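Calcium-regulated actin-bundling protein (Dictyostelium discoideum, PDB 4X3N) binds calcium and actin filaments, bundles F-actin, and may help shape and reorganise filopodia and pseudopodia during cell movement. Local coordinates at residues Q128-T131 with Q137-R140; E141-D144 with R150-F153. All blocks are in the same frame, centred on the assembly; numbering follows the deposited sequence.

Contact 1: Q128-T131 with Q137-R140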
loop_
_atom_site.group_PDB
_atom_site.type_symbol
_atom_site.label_atom_id
_atom_site.label_comp_id
_atom_site.label_asym_id
_atom_site.label_seq_id
_atom_site.Cartn_x
_atom_site.Cartn_y
_atom_site.Cartn_z
ATOM N N GLN A 128 -3.503 17.914 20.094
ATOM C CA GLN A 128 -4.743 17.689 20.827
ATOM C C GLN A 128 -5.010 16.206 20.882
ATOM O O GLN A 128 -4.912 15.484 19.882
ATOM C CB GLN A 128 -5.887 18.442 20.148
ATOM C CG GLN A 128 -7.296 18.024 20.579
ATOM C CD GLN A 128 -8.379 18.652 19.694
ATOM O OE1 GLN A 128 -8.254 18.735 18.449
ATOM N NE2 GLN A 128 -9.453 19.107 20.329
ATOM N N MET A 129 -5.371 15.737 22.058
ATOM C CA MET A 129 -5.624 14.315 22.230
ATOM C C MET A 129 -6.987 14.052 21.599
ATOM O O MET A 129 -7.892 14.864 21.718
ATOM C CB MET A 129 -5.629 13.922 23.720
ATOM C CG MET A 129 -5.589 12.424 23.952
ATOM S SD MET A 129 -3.926 11.734 23.730
ATOM C CE MET A 129 -3.991 10.751 22.206
ATOM N N LEU A 130 -7.126 12.927 20.923
ATOM C CA LEU A 130 -8.396 12.568 20.348
ATOM C C LEU A 130 -8.539 11.085 20.338
ATOM O O LEU A 130 -7.533 10.368 20.173
ATOM C CB LEU A 130 -8.447 13.028 18.901
ATOM C CG LEU A 130 -8.439 14.484 18.550
ATOM C CD1 LEU A 130 -8.405 14.541 17.040
ATOM C CD2 LEU A 130 -9.691 15.166 19.103
ATOM N N THR A 131 -9.777 10.596 20.436
ATOM C CA THR A 131 -9.982 9.155 20.208
ATOM C C THR A 131 -9.596 8.782 18.768
ATOM O O THR A 131 -9.520 9.632 17.877
ATOM C CB THR A 131 -11.429 8.725 20.369
ATOM O OG1 THR A 131 -12.188 9.317 19.330
ATOM C CG2 THR A 131 -11.999 9.197 21.689
ATOM N N GLN A 137 -11.330 10.963 11.493
ATOM C CA GLN A 137 -12.273 11.955 10.993
ATOM C C GLN A 137 -11.627 13.341 10.807
ATOM O O GLN A 137 -11.911 14.044 9.819
ATOM C CB GLN A 137 -13.414 12.067 11.989
ATOM C CG GLN A 137 -14.592 12.948 11.561
ATOM C CD GLN A 137 -15.621 13.094 12.714
ATOM O OE1 GLN A 137 -15.721 12.249 13.627
ATOM N NE2 GLN A 137 -16.380 14.173 12.669
ATOM N N GLU A 138 -10.720 13.719 11.698
ATOM C CA GLU A 138 -10.012 14.993 11.465
ATOM C C GLU A 138 -9.027 14.859 10.283
ATOM O O GLU A 138 -8.843 15.768 9.550
ATOM C CB GLU A 138 -9.248 15.419 12.690
ATOM C CG GLU A 138 -8.609 16.798 12.584
ATOM C CD GLU A 138 -8.250 17.332 13.958
ATOM O OE1 GLU A 138 -9.054 18.130 14.477
ATOM O OE2 GLU A 138 -7.212 16.917 14.522
ATOM N N LEU A 139 -8.380 13.724 10.152
ATOM C CA LEU A 139 -7.421 13.547 9.031
ATOM C C LEU A 139 -8.138 13.744 7.714
ATOM O O LEU A 139 -7.693 14.447 6.839
ATOM C CB LEU A 139 -6.787 12.130 9.067
ATOM C CG LEU A 139 -5.954 11.786 10.304
ATOM C CD1 LEU A 139 -5.227 10.476 10.096
ATOM C CD2 LEU A 139 -4.957 12.866 10.659
ATOM N N ARG A 140 -9.270 13.067 7.608
ATOM C CA ARG A 140 -10.137 13.025 6.465
ATOM C C ARG A 140 -10.839 14.346 6.163
ATOM O O ARG A 140 -10.930 14.733 5.014
ATOM C CB ARG A 140 -11.208 11.966 6.791
ATOM C CG ARG A 140 -12.079 11.525 5.696
ATOM C CD ARG A 140 -12.932 10.396 6.240
ATOM N NE ARG A 140 -12.151 9.159 6.314
ATOM C CZ ARG A 140 -12.105 8.363 7.374
ATOM N NH1 ARG A 140 -12.820 8.647 8.477
ATOM N NH2 ARG A 140 -11.379 7.244 7.290
HETATM O O HOH W 1 -6.431 18.148 16.642
#

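Contact 2: E141-D144 with R150-F153. With CA (calcium ion), chain D.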
loop_
_atom_site.group_PDB
_atom_site.type_symbol
_atom_site.label_atom_id
_atom_site.label_comp_id
_atom_site.label_asym_id
_atom_site.label_seq_id
_atom_site.Cartn_x
_atom_site.Cartn_y
_atom_site.Cartn_z
ATOM N N GLU A 141 -11.308 15.039 7.201
ATOM C CA GLU A 141 -11.993 16.314 7.026
ATOM C C GLU A 141 -11.056 17.500 6.873
ATOM O O GLU A 141 -11.350 18.418 6.150
ATOM C CB GLU A 141 -12.888 16.583 8.242
ATOM C CG GLU A 141 -14.183 15.794 8.143
ATOM C CD GLU A 141 -15.122 16.003 9.320
ATOM O OE1 GLU A 141 -15.964 15.122 9.559
ATOM O OE2 GLU A 141 -14.981 17.025 10.002
ATOM N N LYS A 142 -9.923 17.488 7.555
ATOM C CA LYS A 142 -9.108 18.653 7.664
ATOM C C LYS A 142 -7.674 18.477 7.245
ATOM O O LYS A 142 -7.170 19.340 6.623
ATOM C CB LYS A 142 -9.031 19.055 9.095
ATOM C CG LYS A 142 -10.398 19.284 9.714
ATOM C CD LYS A 142 -10.969 20.570 9.144
ATOM C CE LYS A 142 -12.246 21.009 9.847
ATOM N NZ LYS A 142 -12.068 20.917 11.329
ATOM N N VAL A 143 -7.000 17.410 7.646
ATOM C CA VAL A 143 -5.550 17.347 7.486
ATOM C C VAL A 143 -5.157 16.935 6.090
ATOM O O VAL A 143 -4.205 17.508 5.528
ATOM C CB VAL A 143 -4.871 16.444 8.510
ATOM C CG1 VAL A 143 -3.336 16.425 8.341
ATOM C CG2 VAL A 143 -5.240 16.868 9.923
ATOM N N ASP A 144 -5.854 15.925 5.555
ATOM C CA ASP A 144 -5.528 15.386 4.210
ATOM C C ASP A 144 -6.091 16.212 3.060
ATOM O O ASP A 144 -7.048 15.772 2.337
ATOM C CB ASP A 144 -5.970 13.928 4.100
ATOM C CG ASP A 144 -5.595 13.291 2.760
ATOM O OD1 ASP A 144 -4.649 13.757 2.107
ATOM O OD2 ASP A 144 -6.262 12.308 2.398
ATOM N N ARG A 150 -3.078 10.069 2.693
ATOM C CA ARG A 150 -1.776 10.138 3.322
ATOM C C ARG A 150 -1.607 11.476 4.076
ATOM O O ARG A 150 -2.197 12.521 3.700
ATOM C CB ARG A 150 -0.673 10.030 2.282
ATOM C CG ARG A 150 -0.763 8.917 1.237
ATOM C CD ARG A 150 -0.473 7.534 1.761
ATOM N NE ARG A 150 0.890 7.402 2.273
ATOM C CZ ARG A 150 1.419 6.264 2.693
ATOM N NH1 ARG A 150 0.700 5.123 2.632
ATOM N NH2 ARG A 150 2.661 6.239 3.177
ATOM N N VAL A 151 -0.837 11.436 5.152
ATOM C CA VAL A 151 -0.486 12.621 5.906
ATOM C C VAL A 151 1.029 12.899 5.784
ATOM O O VAL A 151 1.861 12.056 6.157
ATOM C CB VAL A 151 -0.884 12.507 7.377
ATOM C CG1 VAL A 151 -0.451 13.731 8.123
ATOM C CG2 VAL A 151 -2.384 12.321 7.533
ATOM N N SER A 152 1.333 14.042 5.177
ATOM C CA SER A 152 2.660 14.541 5.040
ATOM C C SER A 152 2.983 15.381 6.272
ATOM O O SER A 152 2.084 15.783 6.996
ATOM C CB SER A 152 2.757 15.380 3.796
ATOM O OG SER A 152 1.806 16.445 3.847
ATOM N N PHE A 153 4.256 15.657 6.491
ATOM C CA PHE A 153 4.670 16.600 7.536
ATOM C C PHE A 153 4.153 17.962 7.235
ATOM O O PHE A 153 3.692 18.653 8.132
ATOM C CB PHE A 153 6.168 16.598 7.689
ATOM C CG PHE A 153 6.680 17.194 8.976
ATOM C CD1 PHE A 153 6.083 16.911 10.179
ATOM C CD2 PHE A 153 7.864 17.959 8.978
ATOM C CE1 PHE A 153 6.576 17.483 11.375
ATOM C CE2 PHE A 153 8.391 18.496 10.195
ATOM C CZ PHE A 153 7.722 18.286 11.357
HETATM CA CA CA D . -2.340 13.982 1.910
HETATM O O HOH W 2 -0.213 13.914 0.831
#

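Contact 1: Q128-T131 with Q137-R140
E138 OE2 accepts a hydrogen bond of 2.6 Å from a water whose other proton goes to Q128, where the water oxygen lies 2.6 Å from OE1. The angle subtended at the water by the two acceptors is about 118°, somewhat wider than tetrahedral. The pair illustrates how water can join two groups that cannot bond directly: Q128 OE1 and E138 OE2 have no proton to offer each other, and a bridge that donates twice reconciles them. The nearest approach of the two side chains is 4.1 Å, between Q128 OE1 and E138 OE1. The amide and carboxylate planes are inclined by 31°, neither stacked nor perpendicular. Both side chains reach the water with a like first torsion, CG anti to the backbone N, and the chain extended beyond it.

Next to the bridge lies a small apolar contact. L130 meets the glutamate at about a right angle through one methyl alone, CD1, which rests 3.7 Å from E138 OE2. The methyl and the water thus approach the same carboxylate oxygen.

In the fold, 128-131 leads into helix 132-143, the entering helix of an EF-hand. T131 is the N-cap, its OG1 receiving the backbone N-H of K134, and Q128 O is hydrogen-bonded to R135 NH2, so the extended lead-in is tied to the first part of the helix that follows. E138 sits farther along and extends back toward this lead-in. Its second oxygen, OE1, is engaged differently, hydrogen-bonding Y159 OH on the exiting helix 153-160. The two carboxylate oxygens therefore have separate partners, which should restrict rotation of the group about its CG-CD bond. R135 NH2 adds a long, weak ion pair to OE2. Only 82 Å² is buried between the segments, and the Q128 side remains exposed at the surface.

Contact 2: E141-D144 with R150-F153
V143 lays its CG1 methyl against CG1 of V151 at 4.0 Å, an apolar contact between the end of the entering EF-hand helix and the short strand 150-152. In both valines CG1 is anti to the backbone N (chi1 -179° and 178°), and the side chains pass each other at a slant. Y103 and A99 of helix 96-111 pack on V143 and V151 respectively.

Beside this hydrophobic pair lies the calcium site. D144 OD1 and the backbone carbonyl R150 O each bind calcium at 2.3 Å, meeting at the ion at about 86°. A water oxygen binds the calcium at 2.4 Å, and N146, D148 and both carboxylate oxygens of E155 complete seven ligands, as in a canonical EF-hand loop. R150 serves through its main chain; its side chain sets off away from the 141-144 segment, and NE forms a salt bridge with D93. The other D144 oxygen, OD2, is held by G149 N and by Y101 OH of the second subunit, which helps fix the carboxylate's rotation. S152 OG, bonded to E155 OE1, acts in the second shell.

D144 OD1 and R150 O lie 3.2 Å apart without a hydrogen bond. Two electron-rich oxygens are drawn together by the shared cation, so the close approach of the helix end to the strand is probably held by calcium as well as by the valines.

In the fold
Contacts 1 and 2 lie on successive parts of one helix-loop-helix, their centres 11 Å apart, and share helix 132-143. Contact 1 joins that helix to the segment leading into it; contact 2 joins its end to the short strand inside the calcium loop. They meet directly where the helix finishes in a wider turn: E138 O and V143 N are 3.1 Å apart and L139 O and D144 N 2.7 Å, both probable hydrogen bonds. L139 CD2 also packs on V151 CG2 at 4.1 Å. Calcium itself belongs to contact 2, about 13 Å from the side chain of E138, yet Y159 of the exiting helix touches both E138 and V143.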